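Local coordinates for rhamnosidase B (Bacillus sp., PDB 2OKX), which hydrolyses alpha-L-rhamnosidic bonds as a glycoside hydrolase of family 78, probably releasing terminal alpha-L-rhamnose from glycosides, at residues 106-110 against 184-188; 475-480 against 855-860; 682-688 against 759-765; 838-842 against 863-867. All blocks are in the same frame, centred on the assembly; numbering follows the deposited sequence.

Contact 1. Residues 106-110 against 184-188; sequences RGRGG and TAPWT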
loop_
_atom_site.group_PDB
_atom_site.type_symbol
_atom_site.label_atom_id
_atom_site.label_comp_id
_atom_site.label_asym_id
_atom_site.label_seq_id
_atom_site.Cartn_x
_atom_site.Cartn_y
_atom_site.Cartn_z
ATOM N N ARG A 106 -11.928 12.656 -0.451
ATOM C CA ARG A 106 -11.979 13.988 -1.038
ATOM C C ARG A 106 -12.672 15.029 -0.165
ATOM O O ARG A 106 -13.798 14.829 0.299
ATOM C CB ARG A 106 -12.668 13.954 -2.403
ATOM C CG ARG A 106 -12.448 15.230 -3.205
ATOM C CD ARG A 106 -13.337 15.331 -4.430
ATOM N NE ARG A 106 -12.981 16.501 -5.229
ATOM C CZ ARG A 106 -13.613 16.881 -6.334
ATOM N NH1 ARG A 106 -14.650 16.185 -6.782
ATOM N NH2 ARG A 106 -13.197 17.951 -6.999
ATOM N N GLY A 107 -11.971 16.134 0.065
ATOM C CA GLY A 107 -12.509 17.236 0.839
ATOM C C GLY A 107 -12.350 18.451 -0.058
ATOM O O GLY A 107 -13.083 18.613 -1.031
ATOM N N ARG A 108 -11.374 19.293 0.253
ATOM C CA ARG A 108 -11.097 20.475 -0.547
ATOM C C ARG A 108 -9.696 20.952 -0.186
ATOM O O ARG A 108 -9.218 20.693 0.919
ATOM C CB ARG A 108 -12.128 21.579 -0.272
ATOM C CG ARG A 108 -12.154 22.094 1.155
ATOM C CD ARG A 108 -13.217 23.180 1.340
ATOM N NE ARG A 108 -12.969 24.352 0.499
ATOM C CZ ARG A 108 -13.752 25.430 0.464
ATOM N NH1 ARG A 108 -13.450 26.447 -0.330
ATOM N NH2 ARG A 108 -14.840 25.491 1.220
ATOM N N GLY A 109 -9.036 21.623 -1.126
ATOM C CA GLY A 109 -7.696 22.115 -0.868
ATOM C C GLY A 109 -7.677 22.992 0.366
ATOM O O GLY A 109 -8.579 23.801 0.569
ATOM N N GLY A 110 -6.659 22.838 1.206
ATOM C CA GLY A 110 -6.604 23.657 2.396
ATOM C C GLY A 110 -5.401 23.452 3.291
ATOM O O GLY A 110 -4.815 22.371 3.352
ATOM N N THR A 184 -14.670 24.219 10.331
ATOM C CA THR A 184 -15.393 24.463 9.090
ATOM C C THR A 184 -15.375 23.175 8.268
ATOM O O THR A 184 -14.371 22.461 8.250
ATOM C CB THR A 184 -14.726 25.593 8.276
ATOM O OG1 THR A 184 -14.685 26.787 9.064
ATOM C CG2 THR A 184 -15.502 25.868 6.997
ATOM N N ALA A 185 -16.484 22.875 7.597
ATOM C CA ALA A 185 -16.571 21.670 6.780
ATOM C C ALA A 185 -15.476 21.694 5.723
ATOM O O ALA A 185 -15.064 22.764 5.277
ATOM C CB ALA A 185 -17.941 21.579 6.111
ATOM N N PRO A 186 -15.013 20.513 5.280
ATOM C CA PRO A 186 -15.461 19.178 5.701
ATOM C C PRO A 186 -14.744 18.575 6.913
ATOM O O PRO A 186 -15.082 17.479 7.355
ATOM C CB PRO A 186 -15.244 18.346 4.444
ATOM C CG PRO A 186 -13.976 18.926 3.903
ATOM C CD PRO A 186 -14.197 20.425 4.054
ATOM N N TRP A 187 -13.766 19.291 7.454
ATOM C CA TRP A 187 -13.001 18.796 8.597
ATOM C C TRP A 187 -13.706 19.125 9.911
ATOM O O TRP A 187 -13.229 19.934 10.704
ATOM C CB TRP A 187 -11.609 19.417 8.559
ATOM C CG TRP A 187 -11.061 19.468 7.165
ATOM C CD1 TRP A 187 -10.530 18.431 6.446
ATOM C CD2 TRP A 187 -11.043 20.609 6.299
ATOM N NE1 TRP A 187 -10.181 18.859 5.185
ATOM C CE2 TRP A 187 -10.485 20.191 5.069
ATOM C CE3 TRP A 187 -11.445 21.945 6.441
ATOM C CZ2 TRP A 187 -10.317 21.063 3.988
ATOM C CZ3 TRP A 187 -11.278 22.812 5.366
ATOM C CH2 TRP A 187 -10.718 22.367 4.155
ATOM N N THR A 188 -14.843 18.474 10.125
ATOM C CA THR A 188 -15.678 18.676 11.305
ATOM C C THR A 188 -14.901 18.936 12.587
ATOM O O THR A 188 -15.252 19.827 13.363
ATOM C CB THR A 188 -16.603 17.467 11.512
ATOM O OG1 THR A 188 -17.149 17.071 10.248
ATOM C CG2 THR A 188 -17.744 17.823 12.453
HETATM O O HOH W 1 -16.188 23.655 2.877
#
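The indole of Trp187 meets Arg108 at its six-membered edge: the carbonyl oxygen Arg108 O lies in the ring plane, 3.3 Å from Trp187 CZ2. One face of the same indole is covered by its neighbour Pro186, whose CD sits 3.7 Å above the plane over the ring centre; Trp187 is also stacked with the ring of Trp10. The aliphatic part of Arg108 crosses the indole at about a right angle, and its CG comes within 3.3 Å of Trp187 CH2. This follows from chi1 of 62°, which tucks CG between the backbone N and the carbonyl carbon, while a bend at chi3 carries the guanidinium onward, its plane 34° from that of the indole. The two segments are loops of the N-terminal beta domain: 106-110 leads into strand 110-117, whereas the loop 184-188 joins strand 174-181 to strand 189-192. A cis peptide precedes Pro186, and Trp187 is the centre of an inverse gamma turn. CG of Pro186 rests against the backbone of Gly107, 3.8 Å from Gly107 CA. No direct hydrogen bond spans the segments; a water lying in the guanidinium plane accepts from Arg108 NH2 at 2.8 Å and donates to Ala185 O, also at 2.8 Å. The indole N-H is taken by the carboxylate of Asp47, which also accepts a weak hydrogen bond from Arg108 N.

Contact 2. Residues 475-480 against 855-860; sequences YTQHTY and MLTRSH
Gln477, in segment 475-480, faces the irregular loop 855-860, with the closest CA pair, Gln477 and Met855, 7.8 Å apart. Its side chain is extended, CG anti to the backbone N (chi1 -174°), and carries the amide straight into the loop. There OE1 accepts from His860 NE2 at 2.7 Å; the oxygen lies close to the imidazole plane, but the donor stands above the carbonyl plane of the amide, the two flat groups being turned 55° apart. A water bridges the same OE1 to Leu856 N. On the other branch, Gln477 NE2 donates to Thr857 O at 2.9 Å, with an N-H...O angle of 144°. One buried amide thus ties the concanavalin-like beta domain to a loop of the 6-hairpin glycosidase domain. Thr857 CG2 covers a face of the His860 ring, 3.6 Å above its centre. Beside the amide, Met855 reaches out with CE in the plane of the Tyr480 ring, at its edge and 3.7 Å from Tyr480 CE2. Tyr475 crosses Met855 nearly at right angles, its OH 4.0 Å from Met855 CG. The hydroxyl of Tyr480 bonds to Glu287, and the guanidinium of Arg858 forms salt bridges with Glu841 and Glu572.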
loop_
_atom_site.group_PDB
_atom_site.type_symbol
_atom_site.label_atom_id
_atom_site.label_comp_id
_atom_site.label_asym_id
_atom_site.label_seq_id
_atom_site.Cartn_x
_atom_site.Cartn_y
_atom_site.Cartn_z
ATOM N N TYR A 475 14.708 -10.343 -17.081
ATOM C CA TYR A 475 13.286 -10.189 -16.800
ATOM C C TYR A 475 13.054 -9.101 -15.768
ATOM O O TYR A 475 13.659 -9.110 -14.697
ATOM C CB TYR A 475 12.683 -11.501 -16.288
ATOM C CG TYR A 475 11.292 -11.349 -15.695
ATOM C CD1 TYR A 475 11.085 -11.437 -14.315
ATOM C CD2 TYR A 475 10.182 -11.124 -16.514
ATOM C CE1 TYR A 475 9.812 -11.311 -13.767
ATOM C CE2 TYR A 475 8.898 -10.996 -15.975
ATOM C CZ TYR A 475 8.721 -11.093 -14.602
ATOM O OH TYR A 475 7.456 -10.993 -14.067
ATOM N N THR A 476 12.183 -8.158 -16.105
ATOM C CA THR A 476 11.833 -7.075 -15.199
ATOM C C THR A 476 10.360 -7.248 -14.862
ATOM O O THR A 476 9.531 -7.322 -15.764
ATOM C CB THR A 476 12.023 -5.680 -15.865
ATOM O OG1 THR A 476 13.418 -5.429 -16.084
ATOM C CG2 THR A 476 11.454 -4.581 -14.974
ATOM N N GLN A 477 10.019 -7.352 -13.578
ATOM C CA GLN A 477 8.608 -7.478 -13.229
ATOM C C GLN A 477 8.073 -6.058 -13.124
ATOM O O GLN A 477 8.294 -5.375 -12.122
ATOM C CB GLN A 477 8.405 -8.204 -11.889
ATOM C CG GLN A 477 6.933 -8.459 -11.589
ATOM C CD GLN A 477 6.694 -9.198 -10.282
ATOM O OE1 GLN A 477 7.519 -10.000 -9.844
ATOM N NE2 GLN A 477 5.540 -8.948 -9.670
ATOM N N HIS A 478 7.386 -5.599 -14.166
ATOM C CA HIS A 478 6.841 -4.249 -14.144
ATOM C C HIS A 478 5.675 -4.142 -13.180
ATOM O O HIS A 478 4.932 -5.101 -12.985
ATOM C CB HIS A 478 6.427 -3.819 -15.553
ATOM C CG HIS A 478 7.595 -3.557 -16.449
ATOM N ND1 HIS A 478 7.944 -4.395 -17.485
ATOM C CD2 HIS A 478 8.533 -2.583 -16.420
ATOM C CE1 HIS A 478 9.049 -3.947 -18.055
ATOM N NE2 HIS A 478 9.426 -2.851 -17.427
ATOM N N THR A 479 5.529 -2.968 -12.571
ATOM C CA THR A 479 4.468 -2.741 -11.608
ATOM C C THR A 479 3.136 -2.399 -12.280
ATOM O O THR A 479 2.578 -1.326 -12.057
ATOM C CB THR A 479 4.865 -1.616 -10.616
ATOM O OG1 THR A 479 5.115 -0.401 -11.329
ATOM C CG2 THR A 479 6.137 -1.997 -9.865
ATOM N N TYR A 480 2.632 -3.317 -13.105
ATOM C CA TYR A 480 1.356 -3.109 -13.795
ATOM C C TYR A 480 0.324 -2.704 -12.753
ATOM O O TYR A 480 0.176 -3.378 -11.731
ATOM C CB TYR A 480 0.894 -4.396 -14.486
ATOM C CG TYR A 480 1.900 -4.978 -15.449
ATOM C CD1 TYR A 480 2.222 -4.324 -16.641
ATOM C CD2 TYR A 480 2.548 -6.175 -15.159
ATOM C CE1 TYR A 480 3.167 -4.852 -17.519
ATOM C CE2 TYR A 480 3.491 -6.709 -16.023
ATOM C CZ TYR A 480 3.799 -6.046 -17.200
ATOM O OH TYR A 480 4.743 -6.584 -18.045
ATOM N N MET A 855 4.253 -15.001 -12.636
ATOM C CA MET A 855 4.878 -14.140 -11.640
ATOM C C MET A 855 5.017 -14.881 -10.321
ATOM O O MET A 855 4.129 -15.642 -9.931
ATOM C CB MET A 855 4.039 -12.883 -11.409
ATOM C CG MET A 855 3.859 -12.013 -12.631
ATOM S SD MET A 855 2.827 -10.602 -12.247
ATOM C CE MET A 855 3.409 -9.406 -13.496
ATOM N N LEU A 856 6.130 -14.652 -9.633
ATOM C CA LEU A 856 6.356 -15.296 -8.348
ATOM C C LEU A 856 5.289 -14.820 -7.366
ATOM O O LEU A 856 4.802 -15.590 -6.534
ATOM C CB LEU A 856 7.755 -14.938 -7.819
ATOM C CG LEU A 856 8.932 -15.481 -8.638
ATOM C CD1 LEU A 856 10.244 -14.833 -8.190
ATOM C CD2 LEU A 856 8.993 -16.996 -8.479
ATOM N N THR A 857 4.924 -13.547 -7.489
ATOM C CA THR A 857 3.944 -12.911 -6.614
ATOM C C THR A 857 3.686 -11.515 -7.179
ATOM O O THR A 857 4.428 -11.058 -8.052
ATOM C CB THR A 857 4.522 -12.770 -5.181
ATOM O OG1 THR A 857 3.576 -12.115 -4.324
ATOM C CG2 THR A 857 5.811 -11.956 -5.217
ATOM N N ARG A 858 2.643 -10.840 -6.708
ATOM C CA ARG A 858 2.382 -9.479 -7.184
ATOM C C ARG A 858 3.335 -8.589 -6.391
ATOM O O ARG A 858 4.364 -8.142 -6.901
ATOM C CB ARG A 858 0.936 -9.055 -6.908
ATOM C CG ARG A 858 0.666 -7.604 -7.328
ATOM C CD ARG A 858 -0.670 -7.063 -6.828
ATOM N NE ARG A 858 -0.768 -7.040 -5.368
ATOM C CZ ARG A 858 -1.374 -6.075 -4.679
ATOM N NH1 ARG A 858 -1.927 -5.048 -5.317
ATOM N NH2 ARG A 858 -1.448 -6.144 -3.352
ATOM N N SER A 859 2.986 -8.349 -5.131
ATOM C CA SER A 859 3.812 -7.551 -4.235
ATOM C C SER A 859 4.898 -8.439 -3.623
ATOM O O SER A 859 4.623 -9.563 -3.189
ATOM C CB SER A 859 2.955 -6.966 -3.119
ATOM O OG SER A 859 3.761 -6.529 -2.040
ATOM N N HIS A 860 6.128 -7.936 -3.591
ATOM C CA HIS A 860 7.239 -8.692 -3.027
ATOM C C HIS A 860 7.502 -8.314 -1.576
ATOM O O HIS A 860 8.427 -8.835 -0.953
ATOM C CB HIS A 860 8.508 -8.463 -3.856
ATOM C CG HIS A 860 8.486 -9.149 -5.185
ATOM N ND1 HIS A 860 9.319 -10.205 -5.491
ATOM C CD2 HIS A 860 7.701 -8.963 -6.272
ATOM C CE1 HIS A 860 9.043 -10.640 -6.708
ATOM N NE2 HIS A 860 8.065 -9.904 -7.203
HETATM O O HOH W 2 7.853 -12.620 -10.525
#

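Contact 3. Residues 682-688 against 759-765; sequences LDWAPID and SDVYSMQ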
loop_
_atom_site.group_PDB
_atom_site.type_symbol
_atom_site.label_atom_id
_atom_site.label_comp_id
_atom_site.label_asym_id
_atom_site.label_seq_id
_atom_site.Cartn_x
_atom_site.Cartn_y
_atom_site.Cartn_z
ATOM N N LEU A 682 -10.607 -15.095 2.318
ATOM C CA LEU A 682 -9.694 -15.579 3.341
ATOM C C LEU A 682 -8.286 -15.665 2.752
ATOM O O LEU A 682 -7.380 -14.983 3.217
ATOM C CB LEU A 682 -10.096 -16.957 3.879
ATOM C CG LEU A 682 -9.053 -17.510 4.867
ATOM C CD1 LEU A 682 -8.837 -16.509 6.001
ATOM C CD2 LEU A 682 -9.498 -18.853 5.421
ATOM N N ASP A 683 -8.111 -16.484 1.716
ATOM C CA ASP A 683 -6.795 -16.671 1.104
ATOM C C ASP A 683 -6.805 -16.562 -0.425
ATOM O O ASP A 683 -7.854 -16.695 -1.059
ATOM C CB ASP A 683 -6.248 -18.048 1.505
ATOM C CG ASP A 683 -4.770 -18.204 1.209
ATOM O OD1 ASP A 683 -4.288 -19.360 1.191
ATOM O OD2 ASP A 683 -4.088 -17.176 1.010
ATOM N N TRP A 684 -5.634 -16.326 -1.010
ATOM C CA TRP A 684 -5.513 -16.225 -2.466
ATOM C C TRP A 684 -5.245 -17.626 -3.007
ATOM O O TRP A 684 -4.123 -17.960 -3.393
ATOM C CB TRP A 684 -4.364 -15.280 -2.861
ATOM C CG TRP A 684 -4.596 -13.840 -2.483
ATOM C CD1 TRP A 684 -3.835 -13.080 -1.639
ATOM C CD2 TRP A 684 -5.667 -12.991 -2.929
ATOM N NE1 TRP A 684 -4.365 -11.815 -1.529
ATOM C CE2 TRP A 684 -5.489 -11.733 -2.310
ATOM C CE3 TRP A 684 -6.759 -13.174 -3.791
ATOM C CZ2 TRP A 684 -6.364 -10.661 -2.522
ATOM C CZ3 TRP A 684 -7.630 -12.106 -4.003
ATOM C CH2 TRP A 684 -7.425 -10.866 -3.370
ATOM N N ALA A 685 -6.289 -18.445 -3.017
ATOM C CA ALA A 685 -6.196 -19.817 -3.495
ATOM C C ALA A 685 -7.573 -20.260 -3.979
ATOM O O ALA A 685 -8.578 -19.636 -3.644
ATOM C CB ALA A 685 -5.715 -20.726 -2.372
ATOM N N PRO A 686 -7.631 -21.348 -4.768
ATOM C CA PRO A 686 -8.862 -21.917 -5.332
ATOM C C PRO A 686 -9.896 -22.392 -4.311
ATOM O O PRO A 686 -10.581 -23.388 -4.540
ATOM C CB PRO A 686 -8.348 -23.075 -6.187
ATOM C CG PRO A 686 -6.980 -22.637 -6.574
ATOM C CD PRO A 686 -6.455 -22.065 -5.285
ATOM N N ILE A 687 -9.999 -21.691 -3.186
ATOM C CA ILE A 687 -10.970 -22.038 -2.153
ATOM C C ILE A 687 -12.360 -21.729 -2.701
ATOM O O ILE A 687 -12.549 -20.716 -3.375
ATOM C CB ILE A 687 -10.768 -21.188 -0.873
ATOM C CG1 ILE A 687 -9.460 -21.572 -0.184
ATOM C CG2 ILE A 687 -11.951 -21.370 0.073
ATOM C CD1 ILE A 687 -9.135 -20.705 1.014
ATOM N N ASP A 688 -13.330 -22.594 -2.422
ATOM C CA ASP A 688 -14.683 -22.343 -2.897
ATOM C C ASP A 688 -15.308 -21.369 -1.905
ATOM O O ASP A 688 -16.044 -21.754 -0.994
ATOM C CB ASP A 688 -15.480 -23.651 -2.976
ATOM C CG ASP A 688 -16.734 -23.519 -3.827
ATOM O OD1 ASP A 688 -16.792 -22.599 -4.671
ATOM O OD2 ASP A 688 -17.655 -24.347 -3.665
ATOM N N SER A 759 -20.679 -27.404 -1.412
ATOM C CA SER A 759 -19.425 -27.446 -2.150
ATOM C C SER A 759 -18.781 -28.823 -2.080
ATOM O O SER A 759 -18.923 -29.533 -1.087
ATOM C CB SER A 759 -18.448 -26.405 -1.598
ATOM O OG SER A 759 -17.179 -26.531 -2.216
ATOM N N ASP A 760 -18.074 -29.191 -3.140
ATOM C CA ASP A 760 -17.386 -30.472 -3.192
ATOM C C ASP A 760 -15.887 -30.184 -3.163
ATOM O O ASP A 760 -15.057 -31.068 -3.398
ATOM C CB ASP A 760 -17.754 -31.221 -4.473
ATOM C CG ASP A 760 -17.251 -30.524 -5.719
ATOM O OD1 ASP A 760 -17.522 -29.313 -5.877
ATOM O OD2 ASP A 760 -16.588 -31.191 -6.541
ATOM N N VAL A 761 -15.557 -28.929 -2.874
ATOM C CA VAL A 761 -14.171 -28.490 -2.803
ATOM C C VAL A 761 -13.677 -28.524 -1.357
ATOM O O VAL A 761 -14.338 -28.015 -0.453
ATOM C CB VAL A 761 -14.019 -27.052 -3.367
ATOM C CG1 VAL A 761 -12.576 -26.579 -3.231
ATOM C CG2 VAL A 761 -14.448 -27.021 -4.828
ATOM N N TYR A 762 -12.515 -29.134 -1.149
ATOM C CA TYR A 762 -11.921 -29.235 0.180
ATOM C C TYR A 762 -10.553 -28.565 0.195
ATOM O O TYR A 762 -9.718 -28.807 -0.680
ATOM C CB TYR A 762 -11.797 -30.703 0.580
ATOM C CG TYR A 762 -13.137 -31.381 0.727
ATOM C CD1 TYR A 762 -13.888 -31.237 1.893
ATOM C CD2 TYR A 762 -13.683 -32.120 -0.322
ATOM C CE1 TYR A 762 -15.150 -31.812 2.014
ATOM C CE2 TYR A 762 -14.949 -32.699 -0.215
ATOM C CZ TYR A 762 -15.675 -32.540 0.955
ATOM O OH TYR A 762 -16.928 -33.100 1.064
ATOM N N SER A 763 -10.326 -27.722 1.196
ATOM C CA SER A 763 -9.063 -27.003 1.302
ATOM C C SER A 763 -8.414 -27.138 2.670
ATOM O O SER A 763 -9.084 -27.380 3.673
ATOM C CB SER A 763 -9.292 -25.520 1.007
ATOM O OG SER A 763 -10.155 -24.953 1.979
ATOM N N MET A 764 -7.096 -26.986 2.702
ATOM C CA MET A 764 -6.357 -27.052 3.956
ATOM C C MET A 764 -6.783 -25.870 4.814
ATOM O O MET A 764 -6.891 -25.981 6.036
ATOM C CB MET A 764 -4.856 -26.966 3.694
ATOM C CG MET A 764 -4.224 -28.279 3.289
ATOM S SD MET A 764 -4.437 -29.494 4.603
ATOM C CE MET A 764 -3.490 -28.730 5.923
ATOM N N GLN A 765 -7.028 -24.740 4.152
ATOM C CA GLN A 765 -7.426 -23.509 4.821
ATOM C C GLN A 765 -8.608 -23.682 5.772
ATOM O O GLN A 765 -8.530 -23.332 6.951
ATOM C CB GLN A 765 -7.764 -22.427 3.784
ATOM C CG GLN A 765 -6.566 -21.855 3.010
ATOM C CD GLN A 765 -6.182 -22.661 1.778
ATOM O OE1 GLN A 765 -5.437 -22.180 0.920
ATOM N NE2 GLN A 765 -6.682 -23.887 1.683
#
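Loop 682-688 runs beside 759-765, the CA atoms of Asp688 and Val761 lying 6.2 Å apart and those of Ile687 and Ser763 6.3 Å apart; the second segment then enters helix 764-772. Both belong to the 6-hairpin glycosidase domain, where they join a loop following helix 647-665 to the start of this later helix. Ser763 occupies the N-cap position, and its hydroxyl also bonds to Asp750. Ile687 supplies much of the apolar packing: with CG1 anti to the carbonyl carbon (chi1 -69°), its CD1 lies against the aliphatic part of Gln765, 3.5 Å from Gln765 CG. Leu682 CD2 also approaches that chain, coming within 4.3 Å of Gln765 CB. The carboxylate of Asp683 is held beyond the contact by Ser800 OG and Gly799 N. At the Asp688 end, Val761 packs on the methylene of Asp688, with Val761 CB 3.7 Å from Asp688 CB. Ser759 OG works twice here. It accepts from Val761 N at 3.0 Å, closing an ST turn with an N-H...O angle of 160°, and donates to Asp688 OD2 at 2.7 Å, using the anti lone pair of that carboxylate oxygen.

Contact 4. Residues 838-842 against 863-867; sequences TCWEM and AWSAA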
loop_
_atom_site.group_PDB
_atom_site.type_symbol
_atom_site.label_atom_id
_atom_site.label_comp_id
_atom_site.label_asym_id
_atom_site.label_seq_id
_atom_site.Cartn_x
_atom_site.Cartn_y
_atom_site.Cartn_z
ATOM N N THR A 838 12.542 -9.085 1.335
ATOM C CA THR A 838 11.284 -8.895 2.050
ATOM C C THR A 838 10.395 -10.104 1.750
ATOM O O THR A 838 10.680 -10.873 0.832
ATOM C CB THR A 838 10.555 -7.594 1.603
ATOM O OG1 THR A 838 10.414 -7.583 0.177
ATOM C CG2 THR A 838 11.343 -6.366 2.031
ATOM N N CYS A 839 9.320 -10.268 2.518
ATOM C CA CYS A 839 8.412 -11.397 2.343
ATOM C C CYS A 839 7.328 -11.170 1.297
ATOM O O CYS A 839 6.615 -10.161 1.325
ATOM C CB CYS A 839 7.761 -11.745 3.681
ATOM S SG CYS A 839 8.980 -12.077 4.965
ATOM N N TRP A 840 7.199 -12.141 0.399
ATOM C CA TRP A 840 6.229 -12.086 -0.688
ATOM C C TRP A 840 4.784 -12.082 -0.231
ATOM O O TRP A 840 4.431 -12.699 0.771
ATOM C CB TRP A 840 6.414 -13.272 -1.638
ATOM C CG TRP A 840 7.743 -13.336 -2.312
ATOM C CD1 TRP A 840 8.711 -12.369 -2.335
ATOM C CD2 TRP A 840 8.251 -14.431 -3.077
ATOM N NE1 TRP A 840 9.793 -12.800 -3.069
ATOM C CE2 TRP A 840 9.534 -14.063 -3.536
ATOM C CE3 TRP A 840 7.744 -15.692 -3.421
ATOM C CZ2 TRP A 840 10.322 -14.912 -4.321
ATOM C CZ3 TRP A 840 8.528 -16.536 -4.200
ATOM C CH2 TRP A 840 9.804 -16.140 -4.641
ATOM N N GLU A 841 3.949 -11.402 -1.006
ATOM C CA GLU A 841 2.525 -11.318 -0.729
ATOM C C GLU A 841 1.893 -12.703 -0.871
ATOM O O GLU A 841 1.048 -13.098 -0.070
ATOM C CB GLU A 841 1.875 -10.356 -1.726
ATOM C CG GLU A 841 0.373 -10.205 -1.599
ATOM C CD GLU A 841 -0.210 -9.349 -2.719
ATOM O OE1 GLU A 841 -1.390 -8.957 -2.622
ATOM O OE2 GLU A 841 0.517 -9.071 -3.701
ATOM N N MET A 842 2.303 -13.430 -1.903
ATOM C CA MET A 842 1.756 -14.755 -2.167
ATOM C C MET A 842 2.839 -15.722 -2.604
ATOM O O MET A 842 3.980 -15.322 -2.869
ATOM C CB MET A 842 0.705 -14.676 -3.281
ATOM C CG MET A 842 -0.436 -13.712 -3.011
ATOM S SD MET A 842 -1.413 -13.406 -4.505
ATOM C CE MET A 842 -0.249 -12.382 -5.424
ATOM N N ALA A 863 3.932 -7.353 4.792
ATOM C CA ALA A 863 4.200 -7.730 6.175
ATOM C C ALA A 863 3.218 -8.754 6.728
ATOM O O ALA A 863 3.470 -9.344 7.775
ATOM C CB ALA A 863 4.232 -6.487 7.075
ATOM N N TRP A 864 2.099 -8.978 6.044
ATOM C CA TRP A 864 1.161 -9.970 6.549
ATOM C C TRP A 864 1.781 -11.360 6.357
ATOM O O TRP A 864 1.278 -12.362 6.873
ATOM C CB TRP A 864 -0.211 -9.832 5.853
ATOM C CG TRP A 864 -0.371 -10.430 4.473
ATOM C CD1 TRP A 864 0.613 -10.878 3.632
ATOM C CD2 TRP A 864 -1.611 -10.637 3.781
ATOM N NE1 TRP A 864 0.059 -11.355 2.462
ATOM C CE2 TRP A 864 -1.304 -11.218 2.528
ATOM C CE3 TRP A 864 -2.954 -10.387 4.100
ATOM C CZ2 TRP A 864 -2.292 -11.556 1.593
ATOM C CZ3 TRP A 864 -3.939 -10.724 3.171
ATOM C CH2 TRP A 864 -3.600 -11.303 1.931
ATOM N N SER A 865 2.912 -11.387 5.651
ATOM C CA SER A 865 3.656 -12.613 5.359
ATOM C C SER A 865 4.915 -12.769 6.225
ATOM O O SER A 865 5.700 -13.692 6.003
ATOM C CB SER A 865 4.103 -12.623 3.892
ATOM O OG SER A 865 3.006 -12.642 2.995
ATOM N N ALA A 866 5.110 -11.885 7.202
ATOM C CA ALA A 866 6.317 -11.936 8.039
ATOM C C ALA A 866 6.275 -12.883 9.243
ATOM O O ALA A 866 6.979 -12.667 10.234
ATOM C CB ALA A 866 6.675 -10.519 8.510
ATOM N N ALA A 867 5.478 -13.940 9.142
ATOM C CA ALA A 867 5.335 -14.922 10.220
ATOM C C ALA A 867 6.598 -15.311 11.002
ATOM O O ALA A 867 6.580 -15.332 12.235
ATOM C CB ALA A 867 4.664 -16.186 9.678
#
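Two hydrogen bonds join the segments, each running from a side chain of 863-867 to a backbone carbonyl of 838-842. Ser865 OG donates to Trp840 O at 2.6 Å, tilted 23° from the carbonyl plane. Trp864 NE1 donates to the next carbonyl, Glu841 O, at 3.2 Å. This second bond is well directed: the oxygen lies at the indole edge, nearly in the ring plane, and the N-H points along one of its lone pairs with an N-H...O angle of 159°. Chi1 of 80° sets Trp864 CG between its own backbone N and carbonyl carbon, turning the indole N-H toward the 838-842 chain. Two consecutive buried carbonyls are thereby given side-chain donors.

Apolar packing is concentrated at Cys839. Its CB lies 3.8 Å from Ser865 CB, and its SG reaches along the backbone to within 4.1 Å of Ala866 CA. Away from this interface the Trp864 ring stacks on Phe802, while Trp840 meets His860 edge-to-face.

The carboxylate of Glu841 turns away from the contact, to Ser859 N.

A backbone bond from Ala866 N to Ala863 O, 3.1 Å long, steadies the 3-10 turn 863-865 that presents Trp864 and Ser865. A glycerol, probably from the crystallisation liquor, lies close to Trp864. Both segments belong to the long loop region between helices 817-833 and 868-876 of the 6-hairpin glycosidase domain, the (alpha/alpha)6-barrel characteristic of family 78 rhamnosidases.

Overall arrangement
Contact 1 closes first along the chain, in the N-terminal beta domain, and stands apart: its centre is 36 to 44 Å from the other three. Contact 2 joins the concanavalin-like domain to the 6-hairpin glycosidase domain, and the chain it spans includes all of contact 3. Contacts 2 and 4 alternate along the sequence, share the loop region between helices 817-833 and 868-876, and touch, with centres about 15 Å apart, through the Arg858-Glu841 salt bridge. Contact 3, about 20 Å from contact 4 between centres, meets it by packing of Trp684 on Trp864 and Met842. Contacts 2, 4 and 3, in that order, thus form a connected series from the domain interface into the helical domain.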